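Local coordinates for protein alpha-Amylase (Thermotoga maritima, PDB 2B5D) that is an amylase of glycoside hydrolase family 57, built on a mostly parallel beta/alpha core with a largely helical C-terminal region, at residues R259-D264 / F353-F358; F148-Q153 / G187-L192; H96-K101 / Y306-L311. One frame throughout, in Å; residues are numbered along the deposited sequence.

Contact 1: R259-D264 / F353-F358; sequences REFYRD and FGHWWF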
loop_
_atom_site.group_PDB
_atom_site.type_symbol
_atom_site.label_atom_id
_atom_site.label_comp_id
_atom_site.label_asym_id
_atom_site.label_seq_id
_atom_site.Cartn_x
_atom_site.Cartn_y
_atom_site.Cartn_z
ATOM N N ARG A 259 10.142 25.896 21.966
ATOM C CA ARG A 259 10.870 25.139 20.959
ATOM C C ARG A 259 9.923 24.343 20.065
ATOM O O ARG A 259 9.037 23.616 20.553
ATOM C CB ARG A 259 11.887 24.259 21.668
ATOM C CG ARG A 259 12.966 23.619 20.825
ATOM C CD ARG A 259 12.718 22.152 20.938
ATOM N NE ARG A 259 13.923 21.429 21.251
ATOM C CZ ARG A 259 13.947 20.139 21.562
ATOM N NH1 ARG A 259 15.095 19.539 21.831
ATOM N NH2 ARG A 259 12.821 19.449 21.605
ATOM N N GLU A 260 10.113 24.509 18.755
ATOM C CA GLU A 260 9.336 23.842 17.715
ATOM C C GLU A 260 9.751 22.379 17.580
ATOM O O GLU A 260 10.935 22.075 17.429
ATOM C CB GLU A 260 9.525 24.580 16.393
ATOM C CG GLU A 260 8.925 23.892 15.180
ATOM C CD GLU A 260 7.417 23.783 15.258
ATOM O OE1 GLU A 260 6.910 22.645 15.290
ATOM O OE2 GLU A 260 6.739 24.836 15.307
ATOM N N PHE A 261 8.777 21.473 17.628
ATOM C CA PHE A 261 9.063 20.042 17.619
ATOM C C PHE A 261 9.483 19.566 16.228
ATOM O O PHE A 261 10.452 18.814 16.085
ATOM C CB PHE A 261 7.861 19.241 18.127
ATOM C CG PHE A 261 8.139 17.769 18.284
ATOM C CD1 PHE A 261 8.767 17.285 19.421
ATOM C CD2 PHE A 261 7.773 16.868 17.287
ATOM C CE1 PHE A 261 9.036 15.935 19.557
ATOM C CE2 PHE A 261 8.035 15.518 17.412
ATOM C CZ PHE A 261 8.661 15.045 18.544
ATOM N N TYR A 262 8.769 20.053 15.218
ATOM C CA TYR A 262 8.873 19.569 13.844
ATOM C C TYR A 262 9.858 20.343 12.974
ATOM O O TYR A 262 9.610 20.552 11.772
ATOM C CB TYR A 262 7.485 19.556 13.186
ATOM C CG TYR A 262 6.549 18.612 13.874
ATOM C CD1 TYR A 262 5.476 19.094 14.625
ATOM C CD2 TYR A 262 6.781 17.230 13.830
ATOM C CE1 TYR A 262 4.623 18.219 15.285
ATOM C CE2 TYR A 262 5.939 16.340 14.483
ATOM C CZ TYR A 262 4.855 16.835 15.206
ATOM O OH TYR A 262 4.009 15.949 15.852
ATOM N N ARG A 263 10.951 20.781 13.593
ATOM C CA ARG A 263 12.137 21.234 12.881
ATOM C C ARG A 263 13.346 20.650 13.554
ATOM O O ARG A 263 13.543 20.792 14.768
ATOM C CB ARG A 263 12.229 22.755 12.803
ATOM C CG ARG A 263 11.275 23.353 11.782
ATOM C CD ARG A 263 11.847 23.275 10.384
ATOM N NE ARG A 263 11.742 24.610 9.831
ATOM C CZ ARG A 263 12.758 25.377 9.471
ATOM N NH1 ARG A 263 12.505 26.609 9.035
ATOM N NH2 ARG A 263 14.005 24.930 9.526
ATOM N N ASP A 264 14.156 19.981 12.750
ATOM C CA ASP A 264 15.228 19.161 13.262
ATOM C C ASP A 264 16.286 19.110 12.176
ATOM O O ASP A 264 15.956 19.147 11.002
ATOM C CB ASP A 264 14.684 17.756 13.600
ATOM C CG ASP A 264 15.641 16.942 14.437
ATOM O OD1 ASP A 264 16.635 16.441 13.877
ATOM O OD2 ASP A 264 15.389 16.774 15.656
ATOM N N PHE A 353 5.572 16.188 28.889
ATOM C CA PHE A 353 6.522 17.064 29.593
ATOM C C PHE A 353 7.949 16.720 29.227
ATOM O O PHE A 353 8.520 15.729 29.702
ATOM C CB PHE A 353 6.298 17.074 31.134
ATOM C CG PHE A 353 4.936 17.589 31.544
ATOM C CD1 PHE A 353 3.870 16.702 31.758
ATOM C CD2 PHE A 353 4.694 18.960 31.652
ATOM C CE1 PHE A 353 2.584 17.173 32.096
ATOM C CE2 PHE A 353 3.412 19.446 31.995
ATOM C CZ PHE A 353 2.357 18.543 32.216
ATOM N N GLY A 354 8.540 17.548 28.374
ATOM C CA GLY A 354 9.924 17.334 27.963
ATOM C C GLY A 354 10.038 16.774 26.555
ATOM O O GLY A 354 11.035 17.024 25.874
ATOM N N HIS A 355 9.034 16.029 26.105
ATOM C CA HIS A 355 9.111 15.449 24.783
ATOM C C HIS A 355 8.268 16.179 23.744
ATOM O O HIS A 355 8.830 16.765 22.825
ATOM C CB HIS A 355 8.901 13.929 24.786
ATOM C CG HIS A 355 9.090 13.299 23.438
ATOM N ND1 HIS A 355 10.295 13.332 22.760
ATOM C CD2 HIS A 355 8.213 12.662 22.623
ATOM C CE1 HIS A 355 10.150 12.729 21.592
ATOM N NE2 HIS A 355 8.897 12.320 21.484
ATOM N N TRP A 356 6.944 16.160 23.863
ATOM C CA TRP A 356 6.111 17.020 23.014
ATOM C C TRP A 356 6.399 18.501 23.264
ATOM O O TRP A 356 6.506 19.290 22.324
ATOM C CB TRP A 356 4.625 16.719 23.228
ATOM C CG TRP A 356 4.293 15.427 22.619
ATOM C CD1 TRP A 356 4.105 14.223 23.258
ATOM C CD2 TRP A 356 4.197 15.163 21.208
ATOM N NE1 TRP A 356 3.866 13.228 22.322
ATOM C CE2 TRP A 356 3.915 13.776 21.059
ATOM C CE3 TRP A 356 4.312 15.971 20.051
ATOM C CZ2 TRP A 356 3.741 13.180 19.798
ATOM C CZ3 TRP A 356 4.136 15.383 18.806
ATOM C CH2 TRP A 356 3.850 13.997 18.688
ATOM N N TRP A 357 6.551 18.838 24.540
ATOM C CA TRP A 357 6.837 20.162 25.008
ATOM C C TRP A 357 8.193 20.131 25.681
ATOM O O TRP A 357 8.333 19.624 26.789
ATOM C CB TRP A 357 5.773 20.545 26.027
ATOM C CG TRP A 357 5.793 21.951 26.522
ATOM C CD1 TRP A 357 6.280 23.057 25.881
ATOM C CD2 TRP A 357 5.228 22.416 27.744
ATOM N NE1 TRP A 357 6.080 24.179 26.639
ATOM C CE2 TRP A 357 5.433 23.818 27.792
ATOM C CE3 TRP A 357 4.572 21.786 28.814
ATOM C CZ2 TRP A 357 5.001 24.597 28.868
ATOM C CZ3 TRP A 357 4.150 22.562 29.874
ATOM C CH2 TRP A 357 4.362 23.943 29.895
ATOM N N PHE A 358 9.183 20.701 25.017
ATOM C CA PHE A 358 10.587 20.608 25.443
ATOM C C PHE A 358 10.808 21.183 26.844
ATOM O O PHE A 358 11.600 20.663 27.622
ATOM C CB PHE A 358 11.463 21.330 24.390
ATOM C CG PHE A 358 12.912 21.474 24.766
ATOM C CD1 PHE A 358 13.723 20.363 24.942
ATOM C CD2 PHE A 358 13.475 22.737 24.901
ATOM C CE1 PHE A 358 15.070 20.508 25.259
ATOM C CE2 PHE A 358 14.815 22.898 25.220
ATOM C CZ PHE A 358 15.619 21.789 25.390
HETATM O O HOH W 1 8.550 22.856 23.315
#
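The guanidinium of Arg259 lies flat on the ring of Phe358, a stacked cation-pi pair whose planes differ by only 15° and whose CZ sits 3.8 Å from the Phe358 ring centroid. Bends at chi2 and chi3 set the guanidinium nearly parallel to the phenyl face, and Phe358 CD1 comes 3.4 Å from Arg259 CZ. A flat cation can stack in this way while its in-plane N-H groups still reach polar partners; NH1 bonds to the Tyr106 hydroxyl. The backbones meet through one water, which donates to Arg259 O and accepts from Phe358 N (2.9 and 2.8 Å). The contact joins the long loop that follows strand 233-236 to helix 352-356 and the turn after it, just beyond strand 343-349 of the central sheet. Here Phe261 becomes the hub of an aromatic cluster. Its edge points at the face of His355 in a T-shaped pair, planes at 86°, and one of its own faces meets the six-membered ring of Trp356, centroids 5.0 Å apart and planes at 30°. Phe261 CE1 also lies 3.4 Å from His355 O. Lys290 adds a cation-pi contact to the same phenyl ring. At the outer margin the hydroxyl of Tyr262 abuts the indole edge near its plane, OH to Trp356 CZ3 being 3.0 Å.

Contact 2: F148-Q153 / G187-L192; sequences FLPLYQ and GYYQGL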
loop_
_atom_site.group_PDB
_atom_site.type_symbol
_atom_site.label_atom_id
_atom_site.label_comp_id
_atom_site.label_asym_id
_atom_site.label_seq_id
_atom_site.Cartn_x
_atom_site.Cartn_y
_atom_site.Cartn_z
ATOM N N PHE A 148 -6.928 -2.551 27.479
ATOM C CA PHE A 148 -8.070 -1.782 27.872
ATOM C C PHE A 148 -9.050 -2.787 28.451
ATOM O O PHE A 148 -9.723 -3.479 27.706
ATOM C CB PHE A 148 -8.637 -1.060 26.647
ATOM C CG PHE A 148 -9.884 -0.282 26.895
ATOM C CD1 PHE A 148 -11.047 -0.642 26.257
ATOM C CD2 PHE A 148 -9.870 0.879 27.662
ATOM C CE1 PHE A 148 -12.235 0.089 26.448
ATOM C CE2 PHE A 148 -11.042 1.628 27.848
ATOM C CZ PHE A 148 -12.239 1.208 27.221
ATOM N N LEU A 149 -9.167 -2.783 29.792
ATOM C CA LEU A 149 -9.816 -3.897 30.519
ATOM C C LEU A 149 -11.299 -4.003 30.235
ATOM O O LEU A 149 -11.791 -5.087 30.212
ATOM C CB LEU A 149 -9.533 -3.853 32.015
ATOM C CG LEU A 149 -8.049 -3.837 32.349
ATOM C CD1 LEU A 149 -7.795 -3.568 33.865
ATOM C CD2 LEU A 149 -7.291 -5.110 31.811
ATOM N N PRO A 150 -12.014 -2.871 30.026
ATOM C CA PRO A 150 -13.439 -3.008 29.672
ATOM C C PRO A 150 -13.710 -3.742 28.360
ATOM O O PRO A 150 -14.832 -4.239 28.135
ATOM C CB PRO A 150 -13.935 -1.538 29.565
ATOM C CG PRO A 150 -12.962 -0.758 30.288
ATOM C CD PRO A 150 -11.630 -1.454 30.178
ATOM N N LEU A 151 -12.736 -3.781 27.465
ATOM C CA LEU A 151 -12.928 -4.595 26.290
ATOM C C LEU A 151 -13.006 -6.103 26.635
ATOM O O LEU A 151 -13.727 -6.850 25.993
ATOM C CB LEU A 151 -11.809 -4.322 25.270
ATOM C CG LEU A 151 -11.997 -4.993 23.896
ATOM C CD1 LEU A 151 -13.345 -4.612 23.214
ATOM C CD2 LEU A 151 -10.756 -4.713 23.008
ATOM N N TYR A 152 -12.287 -6.515 27.669
ATOM C CA TYR A 152 -12.177 -7.915 28.099
ATOM C C TYR A 152 -13.023 -8.335 29.330
ATOM O O TYR A 152 -12.762 -9.384 29.942
ATOM C CB TYR A 152 -10.714 -8.193 28.400
ATOM C CG TYR A 152 -9.906 -7.947 27.158
ATOM C CD1 TYR A 152 -10.006 -8.839 26.068
ATOM C CD2 TYR A 152 -9.078 -6.795 27.031
ATOM C CE1 TYR A 152 -9.314 -8.626 24.916
ATOM C CE2 TYR A 152 -8.359 -6.568 25.835
ATOM C CZ TYR A 152 -8.489 -7.492 24.792
ATOM O OH TYR A 152 -7.794 -7.338 23.611
ATOM N N GLN A 153 -14.030 -7.536 29.677
ATOM C CA GLN A 153 -14.746 -7.753 30.942
ATOM C C GLN A 153 -15.488 -9.109 31.006
ATOM O O GLN A 153 -15.816 -9.596 32.090
ATOM C CB GLN A 153 -15.700 -6.620 31.248
ATOM C CG GLN A 153 -16.828 -6.441 30.302
ATOM C CD GLN A 153 -17.551 -5.127 30.570
ATOM O OE1 GLN A 153 -18.603 -5.104 31.201
ATOM N NE2 GLN A 153 -16.961 -4.027 30.130
ATOM N N GLY A 187 -9.861 2.814 31.842
ATOM C CA GLY A 187 -10.930 1.894 31.512
ATOM C C GLY A 187 -11.358 1.135 32.776
ATOM O O GLY A 187 -10.611 0.355 33.342
ATOM N N TYR A 188 -12.559 1.432 33.216
ATOM C CA TYR A 188 -13.087 0.944 34.444
ATOM C C TYR A 188 -14.480 0.465 34.096
ATOM O O TYR A 188 -15.184 1.117 33.330
ATOM C CB TYR A 188 -13.152 2.023 35.540
ATOM C CG TYR A 188 -13.791 1.423 36.829
ATOM C CD1 TYR A 188 -13.012 0.669 37.753
ATOM C CD2 TYR A 188 -15.158 1.546 37.073
ATOM C CE1 TYR A 188 -13.597 0.109 38.919
ATOM C CE2 TYR A 188 -15.740 0.981 38.199
ATOM C CZ TYR A 188 -14.961 0.247 39.104
ATOM O OH TYR A 188 -15.567 -0.276 40.220
ATOM N N TYR A 189 -14.822 -0.715 34.598
ATOM C CA TYR A 189 -16.194 -1.238 34.521
ATOM C C TYR A 189 -16.596 -1.780 35.901
ATOM O O TYR A 189 -15.757 -2.104 36.741
ATOM C CB TYR A 189 -16.344 -2.334 33.441
ATOM C CG TYR A 189 -15.544 -3.586 33.705
ATOM C CD1 TYR A 189 -14.196 -3.669 33.316
ATOM C CD2 TYR A 189 -16.121 -4.673 34.362
ATOM C CE1 TYR A 189 -13.436 -4.846 33.551
ATOM C CE2 TYR A 189 -15.402 -5.833 34.601
ATOM C CZ TYR A 189 -14.067 -5.919 34.187
ATOM O OH TYR A 189 -13.374 -7.054 34.451
ATOM N N GLN A 190 -17.886 -1.869 36.125
ATOM C CA GLN A 190 -18.369 -2.151 37.467
ATOM C C GLN A 190 -18.049 -3.561 37.934
ATOM O O GLN A 190 -18.335 -4.544 37.249
ATOM C CB GLN A 190 -19.871 -1.912 37.511
ATOM C CG GLN A 190 -20.203 -0.587 38.014
ATOM C CD GLN A 190 -21.652 -0.501 38.292
ATOM O OE1 GLN A 190 -22.047 -0.044 39.357
ATOM N NE2 GLN A 190 -22.482 -0.974 37.350
ATOM N N GLY A 191 -17.387 -3.662 39.070
ATOM C CA GLY A 191 -16.959 -4.978 39.500
ATOM C C GLY A 191 -15.464 -5.091 39.504
ATOM O O GLY A 191 -14.906 -5.883 40.269
ATOM N N LEU A 192 -14.792 -4.279 38.685
ATOM C CA LEU A 192 -13.327 -4.339 38.547
ATOM C C LEU A 192 -12.626 -3.983 39.824
ATOM O O LEU A 192 -11.481 -4.309 40.015
ATOM C CB LEU A 192 -12.850 -3.322 37.456
ATOM C CG LEU A 192 -11.726 -3.567 36.445
ATOM C CD1 LEU A 192 -11.002 -2.311 35.959
ATOM C CD2 LEU A 192 -10.756 -4.637 36.767
HETATM O O HOH W 2 -8.386 -0.516 31.641
HETATM O O HOH W 3 -15.120 -9.073 34.529
#
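Two loops that follow neighbouring parallel strands, 137-142 and 180-182, pack together here, the second of them closing in a type II beta turn from Tyr189 to Leu192. Gly191 takes the third turn position with a positive phi of 114°, a conformation that glycine adopts easily, and Leu192 N bonds back to Tyr189 O. The ring of Tyr189 is held between two aliphatic groups: Gln153 CB stands over the centre of one face, 3.4 Å from the Tyr189 ring centroid in a CH-pi contact, while Leu192 CB lies over the opposite face. With chi1 near 64°, Tyr189 CG sits between its own backbone N and carbonyl carbon, which turns the ring toward the other loop. Gln153 runs past it in the opposite sense with its amide plane 20° from the ring, and its NE2 donates to Pro150 O at 2.9 Å, in the carbonyl plane and on a lone pair. At the other end Gly187, having no side chain, lets its CA approach Phe148 CE2 to 3.7 Å and its C approach Pro150 CG to 3.5 Å. Leu149 CD1 and Leu192 CD1 touch at 4.0 Å, and Val159 of helix 156-174 packs on both Tyr189 and Leu192. No direct hydrogen bond joins the loops. Apolar and ring packing thus hold them together, and two waters bridge the polar groups, one from Leu149 N to Gly187 O, the other from Gln153 O to the Tyr189 hydroxyl.

Contact 3: H96-K101 / Y306-L311; sequences HPLKHK and YYDIDL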
loop_
_atom_site.group_PDB
_atom_site.type_symbol
_atom_site.label_atom_id
_atom_site.label_comp_id
_atom_site.label_asym_id
_atom_site.label_seq_id
_atom_site.Cartn_x
_atom_site.Cartn_y
_atom_site.Cartn_z
ATOM N N HIS A 96 23.944 31.710 12.634
ATOM C CA HIS A 96 23.278 32.494 13.695
ATOM C C HIS A 96 23.799 32.192 15.117
ATOM O O HIS A 96 24.002 31.026 15.486
ATOM C CB HIS A 96 21.774 32.276 13.635
ATOM C CG HIS A 96 20.970 33.386 14.242
ATOM N ND1 HIS A 96 20.169 34.219 13.488
ATOM C CD2 HIS A 96 20.823 33.784 15.528
ATOM C CE1 HIS A 96 19.574 35.092 14.284
ATOM N NE2 HIS A 96 19.952 34.846 15.527
ATOM N N PRO A 97 24.061 33.249 15.910
ATOM C CA PRO A 97 24.483 33.087 17.301
ATOM C C PRO A 97 23.519 32.325 18.236
ATOM O O PRO A 97 23.983 31.660 19.158
ATOM C CB PRO A 97 24.672 34.537 17.775
ATOM C CG PRO A 97 23.888 35.352 16.817
ATOM C CD PRO A 97 24.040 34.669 15.524
ATOM N N LEU A 98 22.207 32.436 18.017
ATOM C CA LEU A 98 21.213 31.636 18.766
ATOM C C LEU A 98 21.450 30.159 18.505
ATOM O O LEU A 98 21.553 29.351 19.436
ATOM C CB LEU A 98 19.773 32.027 18.386
ATOM C CG LEU A 98 19.250 33.347 18.972
ATOM C CD1 LEU A 98 17.881 33.712 18.427
ATOM C CD2 LEU A 98 19.229 33.317 20.502
ATOM N N LYS A 99 21.577 29.849 17.218
ATOM C CA LYS A 99 21.783 28.516 16.701
ATOM C C LYS A 99 23.100 27.948 17.193
ATOM O O LYS A 99 23.141 26.801 17.657
ATOM C CB LYS A 99 21.726 28.557 15.180
ATOM C CG LYS A 99 21.851 27.213 14.500
ATOM C CD LYS A 99 21.552 27.371 13.029
ATOM C CE LYS A 99 21.582 26.043 12.343
ATOM N NZ LYS A 99 21.314 26.241 10.885
ATOM N N HIS A 100 24.167 28.749 17.125
ATOM C CA HIS A 100 25.465 28.355 17.732
ATOM C C HIS A 100 25.359 28.081 19.232
ATOM O O HIS A 100 25.859 27.075 19.711
ATOM C CB HIS A 100 26.590 29.381 17.467
ATOM C CG HIS A 100 27.933 28.935 17.979
ATOM N ND1 HIS A 100 28.517 29.469 19.108
ATOM C CD2 HIS A 100 28.769 27.959 17.551
ATOM C CE1 HIS A 100 29.664 28.854 19.344
ATOM N NE2 HIS A 100 29.842 27.937 18.410
ATOM N N LYS A 101 24.713 28.999 19.953
ATOM C CA LYS A 101 24.503 28.891 21.397
ATOM C C LYS A 101 23.750 27.604 21.805
ATOM O O LYS A 101 24.181 26.900 22.728
ATOM C CB LYS A 101 23.763 30.122 21.878
ATOM C CG LYS A 101 23.660 30.260 23.363
ATOM C CD LYS A 101 22.816 31.467 23.729
ATOM C CE LYS A 101 22.244 31.300 25.126
ATOM N NZ LYS A 101 21.452 32.494 25.525
ATOM N N TYR A 306 14.706 31.182 15.046
ATOM C CA TYR A 306 15.581 30.394 15.895
ATOM C C TYR A 306 15.203 30.431 17.374
ATOM O O TYR A 306 14.765 31.455 17.895
ATOM C CB TYR A 306 17.041 30.821 15.673
ATOM C CG TYR A 306 17.592 30.336 14.342
ATOM C CD1 TYR A 306 18.055 31.256 13.371
ATOM C CD2 TYR A 306 17.623 28.961 14.034
ATOM C CE1 TYR A 306 18.549 30.829 12.140
ATOM C CE2 TYR A 306 18.107 28.519 12.798
ATOM C CZ TYR A 306 18.581 29.467 11.850
ATOM O OH TYR A 306 19.066 29.037 10.620
ATOM N N TYR A 307 15.377 29.290 18.032
ATOM C CA TYR A 307 15.060 29.131 19.447
ATOM C C TYR A 307 16.001 29.943 20.332
ATOM O O TYR A 307 17.241 29.848 20.227
ATOM C CB TYR A 307 15.135 27.640 19.837
ATOM C CG TYR A 307 14.711 27.307 21.261
ATOM C CD1 TYR A 307 13.412 27.604 21.724
ATOM C CD2 TYR A 307 15.589 26.675 22.133
ATOM C CE1 TYR A 307 13.023 27.297 23.010
ATOM C CE2 TYR A 307 15.209 26.350 23.426
ATOM C CZ TYR A 307 13.922 26.668 23.858
ATOM O OH TYR A 307 13.535 26.336 25.134
ATOM N N ASP A 308 15.390 30.724 21.219
ATOM C CA ASP A 308 16.081 31.430 22.284
ATOM C C ASP A 308 15.578 30.881 23.607
ATOM O O ASP A 308 14.436 31.115 23.985
ATOM C CB ASP A 308 15.802 32.931 22.193
ATOM C CG ASP A 308 16.575 33.747 23.246
ATOM O OD1 ASP A 308 16.628 34.986 23.082
ATOM O OD2 ASP A 308 17.126 33.168 24.226
ATOM N N ILE A 309 16.445 30.155 24.304
ATOM C CA ILE A 309 16.095 29.491 25.549
ATOM C C ILE A 309 15.841 30.413 26.728
ATOM O O ILE A 309 15.393 29.951 27.771
ATOM C CB ILE A 309 17.166 28.461 25.980
ATOM C CG1 ILE A 309 16.572 27.493 27.028
ATOM C CG2 ILE A 309 18.438 29.179 26.493
ATOM C CD1 ILE A 309 17.148 26.098 27.007
ATOM N N ASP A 310 16.142 31.701 26.589
ATOM C CA ASP A 310 15.937 32.626 27.689
ATOM C C ASP A 310 14.554 33.179 27.658
ATOM O O ASP A 310 13.924 33.299 28.700
ATOM C CB ASP A 310 16.992 33.740 27.709
ATOM C CG ASP A 310 18.340 33.241 28.205
ATOM O OD1 ASP A 310 18.368 32.501 29.218
ATOM O OD2 ASP A 310 19.373 33.563 27.577
ATOM N N LEU A 311 14.083 33.510 26.461
ATOM C CA LEU A 311 12.685 33.875 26.266
ATOM C C LEU A 311 11.752 32.696 26.611
ATOM O O LEU A 311 10.683 32.876 27.187
ATOM C CB LEU A 311 12.435 34.333 24.825
ATOM C CG LEU A 311 13.142 35.538 24.194
ATOM C CD1 LEU A 311 12.158 36.176 23.211
ATOM C CD2 LEU A 311 13.680 36.584 25.196
HETATM O O HOH W 4 19.542 29.942 21.416
#
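Two side chains at the start of helix 97-119, the N-cap His96 and Lys99, come to the same side of the Tyr306 ring. The imidazole of His96 is inclined to it, planes at 51° and centroids 5.1 Å apart, an oblique pairing in which Tyr306 CD1 stands over one imidazole face, 3.6 Å from His96 ND1. Lys99 approaches with its aliphatic chain instead: CB stands over a face of the phenol, and CD reaches Tyr306 CE2 at 3.6 Å. Extended throughout, with CG anti to the backbone N at chi1 -177°, this lysine carries its ammonium to the hydroxyl end of the ring, where Glu95 offers a long, weak ion pair. Leu98 points toward the partner segment. Its CB meets Tyr306 CB at 4.0 Å, and its CD2 lies against Asp308 CB at 3.8 Å, a branched apolar side chain that can touch Tyr306 with one branch and Asp308 with the other. Lys101 crosses Asp310 at about a right angle and forms a salt bridge, NZ to OD2 at 3.1 Å, whose hydrogen bond is weak. Asp308 is the N-cap of the second helix, its OD2 accepting from Asp310 N at 3.0 Å; Lys101 NZ, 4.6 Å from Asp308 OD2 and so beyond salt-bridge range, may still favour the charged form of this carboxylate. A water donates to both Leu98 O and Tyr307 O. The contact thus sits at the surface where helices 97-119 and 309-338 both begin, with Met102 and Phe105 packing on the buried Ile309 and His292 meeting the Tyr306 ring.

Contacts 1 and 3 are neighbours, their centres 15 Å apart; they touch where Tyr307 packs against both Arg259 and Phe358. Contact 2 lies on the opposite side of the chain's centre, about 34 Å from contact 1 and 49 Å from contact 3, centre to centre. Along the sequence contact 2 opens and closes between the two segments of contact 3 and before contact 1 begins, whereas the segments of contacts 1 and 3 alternate. Contacts 1 and 3 together tie the loop after strand 233-236 to the starts of helices 97-119 and 309-338 and to helix 352-356, while contact 2 joins loops that follow two adjacent strands of the central sheet.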